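Local coordinates for putative O-GlcNAcase nagJ (Clostridium perfringens, PDB 6PV5), which probably hydrolyses terminal N-acetylhexosamine residues from glycans as a family 84 glycoside hydrolase, its catalytic barrel and flanking domains being the part present here, at residues S185-A190 / D367-W372; L401-P406 / Y421-N426; S432-N437 / A453-N458; T449-D454 / E465-K470. One frame throughout, in Å; residues are numbered along the deposited sequence.

Interaction 1 of 4, residues S185-A190 / D367-W372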
loop_
_atom_site.group_PDB
_atom_site.type_symbol
_atom_site.label_atom_id
_atom_site.label_comp_id
_atom_site.label_asym_id
_atom_site.label_seq_id
_atom_site.Cartn_x
_atom_site.Cartn_y
_atom_site.Cartn_z
ATOM N N SER A 185 11.544 1.208 8.327
ATOM C CA SER A 185 11.246 2.523 8.886
ATOM C C SER A 185 10.081 2.443 9.869
ATOM O O SER A 185 10.108 3.085 10.912
ATOM C CB SER A 185 10.913 3.516 7.798
ATOM O OG SER A 185 11.968 3.623 6.852
ATOM N N PHE A 186 9.024 1.716 9.499
ATOM C CA PHE A 186 7.843 1.650 10.346
ATOM C C PHE A 186 7.681 0.215 10.813
ATOM O O PHE A 186 7.903 -0.699 10.024
ATOM C CB PHE A 186 6.571 2.087 9.611
ATOM C CG PHE A 186 6.543 3.519 9.128
ATOM C CD1 PHE A 186 5.923 4.507 9.871
ATOM C CD2 PHE A 186 7.129 3.877 7.925
ATOM C CE1 PHE A 186 5.905 5.824 9.428
ATOM C CE2 PHE A 186 7.107 5.191 7.483
ATOM C CZ PHE A 186 6.486 6.164 8.233
ATOM N N LYS A 187 7.282 0.044 12.077
ATOM C CA LYS A 187 7.253 -1.274 12.690
ATOM C C LYS A 187 5.973 -1.988 12.280
ATOM O O LYS A 187 5.890 -3.214 12.365
ATOM C CB LYS A 187 7.321 -1.195 14.218
ATOM C CG LYS A 187 6.092 -0.590 14.878
ATOM C CD LYS A 187 6.141 -0.568 16.399
ATOM C CE LYS A 187 4.840 -0.044 16.972
ATOM N NZ LYS A 187 4.727 -0.264 18.435
ATOM N N MET A 188 4.958 -1.193 11.916
ATOM C CA MET A 188 3.745 -1.748 11.346
ATOM C C MET A 188 3.505 -1.133 9.966
ATOM O O MET A 188 3.416 0.091 9.826
ATOM C CB MET A 188 2.526 -1.536 12.237
ATOM C CG MET A 188 1.432 -2.511 11.880
ATOM S SD MET A 188 -0.209 -2.059 12.442
ATOM C CE MET A 188 -0.960 -3.684 12.429
ATOM N N ARG A 189 3.447 -2.023 8.966
ATOM C CA ARG A 189 3.243 -1.696 7.560
ATOM C C ARG A 189 2.070 -2.535 7.062
ATOM O O ARG A 189 2.239 -3.717 6.810
ATOM C CB ARG A 189 4.511 -1.998 6.760
ATOM C CG ARG A 189 5.745 -1.274 7.273
ATOM C CD ARG A 189 7.073 -1.818 6.766
ATOM N NE ARG A 189 7.126 -3.276 6.863
ATOM C CZ ARG A 189 7.407 -3.963 7.973
ATOM N NH1 ARG A 189 7.654 -3.330 9.114
ATOM N NH2 ARG A 189 7.436 -5.287 7.932
ATOM N N ALA A 190 0.874 -1.932 7.000
ATOM C CA ALA A 190 -0.350 -2.705 6.903
ATOM C C ALA A 190 -1.181 -2.242 5.706
ATOM O O ALA A 190 -0.984 -1.156 5.151
ATOM C CB ALA A 190 -1.156 -2.521 8.166
ATOM N N ASP A 367 0.549 2.093 25.763
ATOM C CA ASP A 367 1.017 1.003 24.920
ATOM C C ASP A 367 -0.080 0.559 23.943
ATOM O O ASP A 367 0.112 -0.398 23.191
ATOM C CB ASP A 367 1.642 -0.119 25.759
ATOM C CG ASP A 367 0.663 -0.846 26.665
ATOM O OD1 ASP A 367 -0.520 -0.407 26.754
ATOM O OD2 ASP A 367 1.087 -1.851 27.281
ATOM N N ILE A 368 -1.235 1.249 23.966
ATOM C CA ILE A 368 -2.282 1.027 22.978
ATOM C C ILE A 368 -1.992 1.912 21.768
ATOM O O ILE A 368 -1.743 3.098 21.930
ATOM C CB ILE A 368 -3.678 1.301 23.565
ATOM C CG1 ILE A 368 -4.013 0.329 24.705
ATOM C CG2 ILE A 368 -4.730 1.288 22.457
ATOM C CD1 ILE A 368 -5.244 0.717 25.521
ATOM N N GLU A 369 -2.038 1.317 20.566
ATOM C CA GLU A 369 -1.737 1.996 19.315
ATOM C C GLU A 369 -2.976 2.763 18.869
ATOM O O GLU A 369 -4.088 2.281 19.067
ATOM C CB GLU A 369 -1.271 0.977 18.272
ATOM C CG GLU A 369 -0.173 0.052 18.792
ATOM C CD GLU A 369 1.206 0.694 18.880
ATOM O OE1 GLU A 369 1.302 1.942 18.741
ATOM O OE2 GLU A 369 2.192 -0.049 19.066
ATOM N N VAL A 370 -2.760 3.974 18.324
ATOM C CA VAL A 370 -3.829 4.873 17.906
ATOM C C VAL A 370 -3.589 5.318 16.463
ATOM O O VAL A 370 -2.525 5.852 16.140
ATOM C CB VAL A 370 -3.989 6.092 18.835
ATOM C CG1 VAL A 370 -5.154 6.978 18.414
ATOM C CG2 VAL A 370 -4.214 5.662 20.279
ATOM N N MET A 371 -4.624 5.118 15.630
ATOM C CA MET A 371 -4.613 5.450 14.210
ATOM C C MET A 371 -5.272 6.810 14.011
ATOM O O MET A 371 -6.234 7.160 14.690
ATOM C CB MET A 371 -5.349 4.380 13.383
ATOM C CG MET A 371 -4.589 3.047 13.388
ATOM S SD MET A 371 -5.303 1.698 12.368
ATOM C CE MET A 371 -6.905 1.418 13.114
ATOM N N TRP A 372 -4.714 7.589 13.088
ATOM C CA TRP A 372 -5.384 8.806 12.675
ATOM C C TRP A 372 -5.125 9.004 11.185
ATOM O O TRP A 372 -4.261 8.327 10.617
ATOM C CB TRP A 372 -4.928 9.987 13.559
ATOM C CG TRP A 372 -4.001 11.001 12.954
ATOM C CD1 TRP A 372 -4.280 12.327 12.756
ATOM C CD2 TRP A 372 -2.620 10.826 12.580
ATOM N NE1 TRP A 372 -3.177 12.981 12.264
ATOM C CE2 TRP A 372 -2.154 12.081 12.117
ATOM C CE3 TRP A 372 -1.741 9.732 12.551
ATOM C CZ2 TRP A 372 -0.854 12.272 11.648
ATOM C CZ3 TRP A 372 -0.457 9.923 12.093
ATOM C CH2 TRP A 372 -0.016 11.171 11.646
#
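Lys187 and Glu369 join in a salt bridge across the N-terminal mouth of the barrel, approaching from opposite directions. The lysine leaves its backbone with CG between N and the carbonyl carbon (chi1 68°), and from there the chain runs out fully extended. CB, CG and CD carry the chain across the strand ends; CE is the first atom to near Glu369, 3.4 Å from its OE2, and NZ completes the bridge to that same oxygen at 2.6 Å. OE1 of Glu369 lies 4.1 Å from NZ, so the grip is one-sided. The ammonium meets OE2 on its syn side, 20° out of the carboxylate plane. Glu369 brings its carboxylate there through a bend at chi2 (-76°). Lys187 also brushes Met400 and Ser432 on the two intervening strands. The bridge thus spans from the residue just before strand 188-192 to the first residue of strand 369-372, the first and sixth strands of a closed eight-stranded parallel barrel, as in the (beta/alpha)8 catalytic domain of family 84 enzymes.

Interaction 2 of 4, residues L401-P406 / Y421-N426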
loop_
_atom_site.group_PDB
_atom_site.type_symbol
_atom_site.label_atom_id
_atom_site.label_comp_id
_atom_site.label_asym_id
_atom_site.label_seq_id
_atom_site.Cartn_x
_atom_site.Cartn_y
_atom_site.Cartn_z
ATOM N N LEU A 401 -0.475 5.986 11.026
ATOM C CA LEU A 401 -1.168 6.745 9.996
ATOM C C LEU A 401 -2.066 5.821 9.161
ATOM O O LEU A 401 -1.577 4.908 8.506
ATOM C CB LEU A 401 -0.139 7.482 9.136
ATOM C CG LEU A 401 -0.715 8.240 7.929
ATOM C CD1 LEU A 401 -1.702 9.349 8.337
ATOM C CD2 LEU A 401 0.406 8.806 7.061
ATOM N N TRP A 402 -3.379 6.041 9.237
ATOM C CA TRP A 402 -4.332 5.395 8.364
ATOM C C TRP A 402 -4.422 6.244 7.091
ATOM O O TRP A 402 -4.927 7.365 7.104
ATOM C CB TRP A 402 -5.666 5.296 9.098
ATOM C CG TRP A 402 -6.814 4.798 8.276
ATOM C CD1 TRP A 402 -7.251 5.294 7.080
ATOM C CD2 TRP A 402 -7.724 3.739 8.625
ATOM N NE1 TRP A 402 -8.357 4.609 6.653
ATOM C CE2 TRP A 402 -8.676 3.652 7.579
ATOM C CE3 TRP A 402 -7.822 2.856 9.710
ATOM C CZ2 TRP A 402 -9.714 2.717 7.585
ATOM C CZ3 TRP A 402 -8.865 1.950 9.723
ATOM C CH2 TRP A 402 -9.795 1.887 8.680
ATOM N N TRP A 403 -3.831 5.738 6.013
ATOM C CA TRP A 403 -3.670 6.564 4.827
ATOM C C TRP A 403 -4.749 6.241 3.797
ATOM O O TRP A 403 -4.772 5.137 3.248
ATOM C CB TRP A 403 -2.265 6.407 4.259
ATOM C CG TRP A 403 -2.036 7.368 3.142
ATOM C CD1 TRP A 403 -1.693 7.061 1.857
ATOM C CD2 TRP A 403 -2.200 8.794 3.196
ATOM N NE1 TRP A 403 -1.596 8.207 1.120
ATOM C CE2 TRP A 403 -1.928 9.281 1.904
ATOM C CE3 TRP A 403 -2.570 9.696 4.203
ATOM C CZ2 TRP A 403 -2.006 10.637 1.586
ATOM C CZ3 TRP A 403 -2.627 11.039 3.896
ATOM C CH2 TRP A 403 -2.368 11.493 2.601
ATOM N N ASN A 404 -5.616 7.223 3.546
ATOM C CA ASN A 404 -6.793 7.036 2.706
ATOM C C ASN A 404 -6.451 7.228 1.221
ATOM O O ASN A 404 -6.962 8.126 0.547
ATOM C CB ASN A 404 -7.940 7.950 3.147
ATOM C CG ASN A 404 -8.767 7.320 4.249
ATOM O OD1 ASN A 404 -9.030 6.121 4.212
ATOM N ND2 ASN A 404 -9.147 8.102 5.245
ATOM N N TYR A 405 -5.605 6.345 0.708
ATOM C CA TYR A 405 -5.285 6.253 -0.709
ATOM C C TYR A 405 -4.588 4.907 -0.892
ATOM O O TYR A 405 -3.751 4.547 -0.054
ATOM C CB TYR A 405 -4.347 7.410 -1.068
ATOM C CG TYR A 405 -3.985 7.511 -2.521
ATOM C CD1 TYR A 405 -4.692 8.358 -3.366
ATOM C CD2 TYR A 405 -2.979 6.733 -3.062
ATOM C CE1 TYR A 405 -4.376 8.460 -4.713
ATOM C CE2 TYR A 405 -2.646 6.831 -4.402
ATOM C CZ TYR A 405 -3.347 7.695 -5.233
ATOM O OH TYR A 405 -3.039 7.777 -6.565
ATOM N N PRO A 406 -4.873 4.099 -1.947
ATOM C CA PRO A 406 -5.733 4.484 -3.078
ATOM C C PRO A 406 -7.254 4.450 -2.969
ATOM O O PRO A 406 -7.944 4.690 -3.967
ATOM C CB PRO A 406 -5.303 3.476 -4.164
ATOM C CG PRO A 406 -4.944 2.224 -3.389
ATOM C CD PRO A 406 -4.259 2.782 -2.144
ATOM N N TYR A 421 2.067 9.609 -1.938
ATOM C CA TYR A 421 2.627 10.876 -2.382
ATOM C C TYR A 421 2.500 11.905 -1.265
ATOM O O TYR A 421 1.468 11.934 -0.593
ATOM C CB TYR A 421 1.853 11.348 -3.623
ATOM C CG TYR A 421 2.516 12.444 -4.420
ATOM C CD1 TYR A 421 3.554 12.175 -5.299
ATOM C CD2 TYR A 421 2.092 13.759 -4.298
ATOM C CE1 TYR A 421 4.154 13.181 -6.053
ATOM C CE2 TYR A 421 2.684 14.781 -5.026
ATOM C CZ TYR A 421 3.716 14.483 -5.899
ATOM O OH TYR A 421 4.279 15.494 -6.611
ATOM N N ASP A 422 3.547 12.733 -1.078
ATOM C CA ASP A 422 3.525 13.880 -0.169
ATOM C C ASP A 422 3.460 13.404 1.284
ATOM O O ASP A 422 2.926 14.093 2.137
ATOM C CB ASP A 422 2.310 14.790 -0.388
ATOM C CG ASP A 422 2.414 15.812 -1.514
ATOM O OD1 ASP A 422 3.563 16.133 -1.914
ATOM O OD2 ASP A 422 1.326 16.299 -1.973
ATOM N N LEU A 423 3.971 12.209 1.575
ATOM C CA LEU A 423 4.122 11.831 2.975
ATOM C C LEU A 423 5.550 12.149 3.418
ATOM O O LEU A 423 6.507 11.833 2.725
ATOM C CB LEU A 423 3.816 10.346 3.157
ATOM C CG LEU A 423 2.372 9.895 2.899
ATOM C CD1 LEU A 423 2.186 8.491 3.457
ATOM C CD2 LEU A 423 1.339 10.851 3.495
ATOM N N ASP A 424 5.685 12.820 4.558
ATOM C CA ASP A 424 6.987 13.311 4.991
ATOM C C ASP A 424 7.995 12.160 5.048
ATOM O O ASP A 424 7.717 11.094 5.590
ATOM C CB ASP A 424 6.851 14.051 6.325
ATOM C CG ASP A 424 8.019 14.978 6.616
ATOM O OD1 ASP A 424 9.131 14.467 6.804
ATOM O OD2 ASP A 424 7.797 16.193 6.655
ATOM N N ARG A 425 9.164 12.396 4.451
ATOM C CA ARG A 425 10.301 11.482 4.458
ATOM C C ARG A 425 10.700 11.081 5.883
ATOM O O ARG A 425 11.189 9.975 6.085
ATOM C CB ARG A 425 11.473 12.146 3.732
ATOM C CG ARG A 425 12.765 11.344 3.721
ATOM C CD ARG A 425 13.870 12.004 2.903
ATOM N NE ARG A 425 13.385 12.666 1.693
ATOM C CZ ARG A 425 13.111 12.074 0.527
ATOM N NH1 ARG A 425 13.280 10.770 0.366
ATOM N NH2 ARG A 425 12.683 12.804 -0.485
ATOM N N ASN A 426 10.449 11.950 6.872
ATOM C CA ASN A 426 10.870 11.682 8.241
ATOM C C ASN A 426 9.670 11.551 9.178
ATOM O O ASN A 426 9.789 11.838 10.372
ATOM C CB ASN A 426 11.815 12.776 8.760
ATOM C CG ASN A 426 13.099 12.819 7.964
ATOM O OD1 ASN A 426 13.393 13.817 7.311
ATOM N ND2 ASN A 426 13.831 11.717 7.956
HETATM O O HOH W 1 -1.037 9.174 -1.794
#
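In the eight-stranded parallel barrel, the seventh strand, 399-403, is followed by a long loop, and here that loop folds back so that Leu423 packs against the strand's outward-facing residues. Leu423 uses both of its methyl groups. CD2 sits over one face of the Trp403 indole in a CH-pi contact, 3.7 Å from the centroid of the six-membered ring and only 6° off its normal, so that all six carbons of that ring lie at nearly equal distance from it. CD1 takes the other direction and meets CD2 of Leu401 tip to tip at 4.0 Å. Trp403 has its CG anti to the backbone N (chi1 -173°), which swings the indole away from the strand and alongside the leucine, the two side chains passing in opposite senses.

The polar edge of the indole is also tied to the loop. Trp403 NE1 donates to a water lying in the ring plane, 3.1 Å away, and Tyr421 N donates to the same water at 3.1 Å; the water therefore accepts both N-H groups and bridges strand end to loop. That water also lies over one face of the Tyr405 ring. Further along the loop, Asp424 OD1 accepts from Asn426 N at 2.8 Å through its anti lone pair, closing an Asx turn. The loop thus covers the seventh strand where the regular (beta/alpha)8 pattern would place a helix; the connection to strand 431-436 has none.

Interaction 3 of 4, residues S432-N437 / A453-N458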
loop_
_atom_site.group_PDB
_atom_site.type_symbol
_atom_site.label_atom_id
_atom_site.label_comp_id
_atom_site.label_asym_id
_atom_site.label_seq_id
_atom_site.Cartn_x
_atom_site.Cartn_y
_atom_site.Cartn_z
ATOM N N SER A 432 4.698 5.345 14.011
ATOM C CA SER A 432 5.252 3.997 14.124
ATOM C C SER A 432 4.540 3.015 13.193
ATOM O O SER A 432 4.982 1.872 13.028
ATOM C CB SER A 432 5.115 3.506 15.551
ATOM O OG SER A 432 3.739 3.515 15.934
ATOM N N GLY A 433 3.387 3.429 12.655
ATOM C CA GLY A 433 2.625 2.563 11.765
ATOM C C GLY A 433 2.150 3.294 10.509
ATOM O O GLY A 433 1.716 4.443 10.577
ATOM N N PHE A 434 2.244 2.599 9.376
ATOM C CA PHE A 434 1.698 3.081 8.120
ATOM C C PHE A 434 0.677 2.076 7.565
ATOM O O PHE A 434 0.985 0.908 7.358
ATOM C CB PHE A 434 2.837 3.406 7.155
ATOM C CG PHE A 434 2.343 3.904 5.822
ATOM C CD1 PHE A 434 1.621 5.085 5.737
ATOM C CD2 PHE A 434 2.599 3.195 4.657
ATOM C CE1 PHE A 434 1.155 5.546 4.515
ATOM C CE2 PHE A 434 2.113 3.648 3.436
ATOM C CZ PHE A 434 1.393 4.822 3.367
ATOM N N ILE A 435 -0.558 2.539 7.362
ATOM C CA ILE A 435 -1.672 1.685 6.989
ATOM C C ILE A 435 -2.340 2.237 5.729
ATOM O O ILE A 435 -2.820 3.372 5.716
ATOM C CB ILE A 435 -2.678 1.609 8.149
ATOM C CG1 ILE A 435 -2.007 1.156 9.450
ATOM C CG2 ILE A 435 -3.866 0.732 7.788
ATOM C CD1 ILE A 435 -2.574 1.847 10.663
ATOM N N VAL A 436 -2.365 1.416 4.676
ATOM C CA VAL A 436 -2.969 1.775 3.397
ATOM C C VAL A 436 -4.414 1.299 3.353
ATOM O O VAL A 436 -4.694 0.143 3.656
ATOM C CB VAL A 436 -2.193 1.157 2.231
ATOM C CG1 VAL A 436 -2.898 1.425 0.900
ATOM C CG2 VAL A 436 -0.762 1.659 2.224
ATOM N N ASN A 437 -5.321 2.229 3.048
ATOM C CA ASN A 437 -6.710 1.911 2.777
ATOM C C ASN A 437 -6.884 1.844 1.255
ATOM O O ASN A 437 -6.713 2.847 0.563
ATOM C CB ASN A 437 -7.653 2.934 3.406
ATOM C CG ASN A 437 -9.094 2.465 3.466
ATOM O OD1 ASN A 437 -9.371 1.279 3.288
ATOM N ND2 ASN A 437 -10.020 3.381 3.690
ATOM N N ALA A 453 4.219 -0.102 0.352
ATOM C CA ALA A 453 5.139 -1.077 0.937
ATOM C C ALA A 453 6.556 -0.506 0.967
ATOM O O ALA A 453 7.298 -0.737 1.918
ATOM C CB ALA A 453 5.117 -2.375 0.164
ATOM N N ASP A 454 6.915 0.207 -0.101
ATOM C CA ASP A 454 8.247 0.757 -0.284
ATOM C C ASP A 454 8.477 1.905 0.706
ATOM O O ASP A 454 9.551 2.022 1.303
ATOM C CB ASP A 454 8.456 1.141 -1.750
ATOM C CG ASP A 454 9.867 1.573 -2.099
ATOM O OD1 ASP A 454 10.812 1.002 -1.534
ATOM O OD2 ASP A 454 10.010 2.476 -2.939
ATOM N N TYR A 455 7.462 2.765 0.845
ATOM C CA TYR A 455 7.519 3.915 1.721
ATOM C C TYR A 455 7.574 3.439 3.172
ATOM O O TYR A 455 8.358 3.973 3.945
ATOM C CB TYR A 455 6.300 4.824 1.544
ATOM C CG TYR A 455 6.229 5.906 2.596
ATOM C CD1 TYR A 455 7.072 7.014 2.549
ATOM C CD2 TYR A 455 5.351 5.797 3.660
ATOM C CE1 TYR A 455 7.016 8.009 3.514
ATOM C CE2 TYR A 455 5.280 6.785 4.630
ATOM C CZ TYR A 455 6.136 7.872 4.572
ATOM O OH TYR A 455 6.046 8.840 5.528
ATOM N N GLY A 456 6.708 2.470 3.511
ATOM C CA GLY A 456 6.610 1.908 4.843
ATOM C C GLY A 456 7.929 1.265 5.259
ATOM O O GLY A 456 8.350 1.385 6.414
ATOM N N TRP A 457 8.590 0.607 4.297
ATOM C CA TRP A 457 9.812 -0.111 4.602
ATOM C C TRP A 457 10.994 0.855 4.679
ATOM O O TRP A 457 11.880 0.674 5.502
ATOM C CB TRP A 457 10.073 -1.235 3.593
ATOM C CG TRP A 457 11.283 -2.038 3.953
ATOM C CD1 TRP A 457 12.562 -1.850 3.512
ATOM C CD2 TRP A 457 11.340 -3.121 4.901
ATOM N NE1 TRP A 457 13.399 -2.764 4.088
ATOM C CE2 TRP A 457 12.685 -3.547 4.959
ATOM C CE3 TRP A 457 10.398 -3.765 5.707
ATOM C CZ2 TRP A 457 13.101 -4.580 5.797
ATOM C CZ3 TRP A 457 10.812 -4.788 6.533
ATOM C CH2 TRP A 457 12.146 -5.191 6.571
ATOM N N ASN A 458 11.023 1.857 3.797
ATOM C CA ASN A 458 12.200 2.694 3.630
ATOM C C ASN A 458 11.728 4.095 3.263
ATOM O O ASN A 458 11.824 4.497 2.098
ATOM C CB ASN A 458 13.206 2.080 2.644
ATOM C CG ASN A 458 14.558 2.777 2.560
ATOM O OD1 ASN A 458 14.736 3.906 3.015
ATOM N ND2 ASN A 458 15.526 2.130 1.928
#
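Phe434 offers the face of its ring to Tyr455, whose edge points into it. The pair is T-shaped: the planes stand at 75° and the centroids are 5.1 Å apart. Tyr455 CD2 does the touching, lying 3.8 Å above the phenylalanine plane and over the ring centre, while Tyr455 CE2 reaches only the CD1 side, at 4.2 Å. The C-H edge of one ring thus meets the pi cloud of the other. Phe434 CG is anti to its backbone N (chi1 180°), sending the ring out from the strand toward the helix, where it crosses Tyr455 at about a right angle.

Beside this pair the helix brings its backbone close. Gly456 CA lies 4.2 Å from Phe434 CD2, and the alpha carbons of the two residues are 6.0 Å apart; Gly456 puts bare backbone against the ring. The polar end of Tyr455 is held elsewhere, its OH bonding to the carbonyl oxygen of Asp424 in the preceding loop. Tyr455 also meets the rings of Phe186 and Tyr462, the latter edge-to-face.

Phe434 projects from strand 431-436, the last of the barrel, with Leu401 of strand 399-403 and Leu423 of the loop also against it. Helix 446-457 packs over the outside of this strand, which hydrogen-bonds through its backbone to strand 188-192 on one side and strand 399-403 on the other.

Interaction 4 of 4, residues T449-D454 / E465-K470. With EDO (1,2-ethanediol), chain C.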
loop_
_atom_site.group_PDB
_atom_site.type_symbol
_atom_site.label_atom_id
_atom_site.label_comp_id
_atom_site.label_asym_id
_atom_site.label_seq_id
_atom_site.Cartn_x
_atom_site.Cartn_y
_atom_site.Cartn_z
ATOM N N THR A 449 -0.569 0.374 -3.497
ATOM C CA THR A 449 -0.244 -0.401 -2.310
ATOM C C THR A 449 1.245 -0.771 -2.261
ATOM O O THR A 449 1.852 -0.742 -1.188
ATOM C CB THR A 449 -1.147 -1.626 -2.154
ATOM O OG1 THR A 449 -2.498 -1.175 -2.203
ATOM C CG2 THR A 449 -0.956 -2.303 -0.816
ATOM N N LEU A 450 1.830 -1.130 -3.403
ATOM C CA LEU A 450 3.229 -1.523 -3.419
ATOM C C LEU A 450 4.128 -0.315 -3.157
ATOM O O LEU A 450 5.186 -0.475 -2.546
ATOM C CB LEU A 450 3.589 -2.159 -4.764
ATOM C CG LEU A 450 3.056 -3.571 -4.993
ATOM C CD1 LEU A 450 3.242 -3.961 -6.450
ATOM C CD2 LEU A 450 3.767 -4.567 -4.079
ATOM N N THR A 451 3.745 0.874 -3.655
ATOM C CA THR A 451 4.540 2.060 -3.360
ATOM C C THR A 451 4.445 2.315 -1.858
ATOM O O THR A 451 5.410 2.780 -1.253
ATOM C CB THR A 451 4.196 3.285 -4.229
ATOM O OG1 THR A 451 2.869 3.721 -3.929
ATOM C CG2 THR A 451 4.320 3.042 -5.720
ATOM N N GLY A 452 3.279 1.987 -1.288
ATOM C CA GLY A 452 3.057 2.047 0.147
ATOM C C GLY A 452 3.979 1.091 0.918
ATOM O O GLY A 452 4.450 1.426 2.005
ATOM N N ALA A 453 4.219 -0.102 0.352
ATOM C CA ALA A 453 5.139 -1.077 0.937
ATOM C C ALA A 453 6.556 -0.506 0.967
ATOM O O ALA A 453 7.298 -0.737 1.918
ATOM C CB ALA A 453 5.117 -2.375 0.164
ATOM N N ASP A 454 6.915 0.207 -0.101
ATOM C CA ASP A 454 8.247 0.757 -0.284
ATOM C C ASP A 454 8.477 1.905 0.706
ATOM O O ASP A 454 9.551 2.022 1.303
ATOM C CB ASP A 454 8.456 1.141 -1.750
ATOM C CG ASP A 454 9.867 1.573 -2.099
ATOM O OD1 ASP A 454 10.812 1.002 -1.534
ATOM O OD2 ASP A 454 10.010 2.476 -2.939
ATOM N N GLU A 465 8.174 8.825 -7.623
ATOM C CA GLU A 465 8.109 8.566 -9.053
ATOM C C GLU A 465 8.917 7.327 -9.405
ATOM O O GLU A 465 8.484 6.517 -10.225
ATOM C CB GLU A 465 8.625 9.759 -9.858
ATOM C CG GLU A 465 8.061 9.785 -11.271
ATOM C CD GLU A 465 6.733 10.520 -11.417
ATOM O OE1 GLU A 465 6.158 10.939 -10.379
ATOM O OE2 GLU A 465 6.281 10.697 -12.577
ATOM N N LYS A 466 10.100 7.191 -8.791
ATOM C CA LYS A 466 10.951 6.042 -9.046
ATOM C C LYS A 466 10.293 4.792 -8.452
ATOM O O LYS A 466 10.355 3.706 -9.019
ATOM C CB LYS A 466 12.385 6.328 -8.580
ATOM N N SER A 467 9.664 4.946 -7.290
ATOM C CA SER A 467 8.956 3.849 -6.652
ATOM C C SER A 467 7.784 3.396 -7.531
ATOM O O SER A 467 7.586 2.208 -7.723
ATOM C CB SER A 467 8.469 4.277 -5.297
ATOM O OG SER A 467 7.909 3.180 -4.602
ATOM N N TRP A 468 7.019 4.363 -8.062
ATOM C CA TRP A 468 5.890 4.109 -8.946
ATOM C C TRP A 468 6.327 3.302 -10.167
ATOM O O TRP A 468 5.676 2.337 -10.542
ATOM C CB TRP A 468 5.309 5.457 -9.366
ATOM C CG TRP A 468 3.977 5.421 -10.043
ATOM C CD1 TRP A 468 2.897 4.635 -9.749
ATOM C CD2 TRP A 468 3.567 6.324 -11.081
ATOM N NE1 TRP A 468 1.851 4.975 -10.566
ATOM C CE2 TRP A 468 2.228 6.012 -11.384
ATOM C CE3 TRP A 468 4.194 7.392 -11.746
ATOM C CZ2 TRP A 468 1.515 6.721 -12.355
ATOM C CZ3 TRP A 468 3.502 8.074 -12.728
ATOM C CH2 TRP A 468 2.169 7.746 -13.011
ATOM N N ASP A 469 7.452 3.693 -10.773
ATOM C CA ASP A 469 7.987 2.947 -11.904
ATOM C C ASP A 469 8.165 1.467 -11.568
ATOM O O ASP A 469 7.812 0.619 -12.389
ATOM C CB ASP A 469 9.261 3.564 -12.495
ATOM C CG ASP A 469 9.041 4.922 -13.138
ATOM O OD1 ASP A 469 7.889 5.213 -13.539
ATOM O OD2 ASP A 469 10.028 5.688 -13.234
ATOM N N LYS A 470 8.730 1.164 -10.387
ATOM C CA LYS A 470 9.007 -0.220 -10.025
ATOM C C LYS A 470 7.709 -0.971 -9.760
ATOM O O LYS A 470 7.607 -2.149 -10.085
ATOM C CB LYS A 470 9.851 -0.354 -8.751
ATOM C CG LYS A 470 11.296 0.115 -8.882
ATOM C CD LYS A 470 12.190 -0.861 -9.630
ATOM C CE LYS A 470 13.609 -0.352 -9.786
ATOM N NZ LYS A 470 14.027 0.436 -8.600
HETATM C C1 EDO C . 7.119 2.005 -15.513
HETATM O O1 EDO C . 7.922 0.907 -15.096
HETATM C C2 EDO C . 7.793 2.960 -16.433
HETATM O O2 EDO C . 8.759 2.362 -17.288
#
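Thr451 and Asp454, one turn apart, face Ser467 and Trp468 in a helix-helix packing on the outer side of the (beta/alpha)8 fold, where helix 446-457, which follows the last strand, meets helix 464-476. The axes of the two short segments approach to 9.0 Å, their N-to-C directions 125° apart. In the first shell Ser467 OG donates to Asp454 OD2 at 2.8 Å, on the anti lone pair of that oxygen. CB of Thr451 lies 3.7 Å from Ser467 OG, and its methyl CG2 rests against Trp468 CA at 3.7 Å. With chi1 at 66°, Thr451 OG1 sits between backbone N and carbonyl carbon and bonds to Ser448 O and Ile420 N, while CG2, beside the backbone N, faces the other helix.

Further out, Tyr43 OH also bonds to Ser467 OG, and Thr45 N holds Asp454 OD1, so that both carboxylate oxygens are engaged. Trp468 anchors its indole through NE1 to Leu417 O. A 1,2-ethanediol, probably from the crystallisation liquor, donates from O1 to Asp469 O at 2.7 Å.

Read from the N terminus, interaction 1 closes by far the longest loop, with 176 residues between its segments carrying strands two to five of the barrel and joining its first strand to its sixth. Interaction 2 follows in series, pinning the loop after strand 399-403 back on that strand. Interaction 3 then joins the final strand to helix 446-457. None nests in another; interaction 4 opens on the stretch of helix where interaction 3 ends, sharing Ala453 and Asp454, and carries on to helix 464-476. Strand pairing links the first three: Trp402 N bonds to Trp372 O, Leu401 N to Gly433 O and Phe434 N to Met188 O, the last belonging to the pairing of strands 431-436 and 188-192 that closes the barrel.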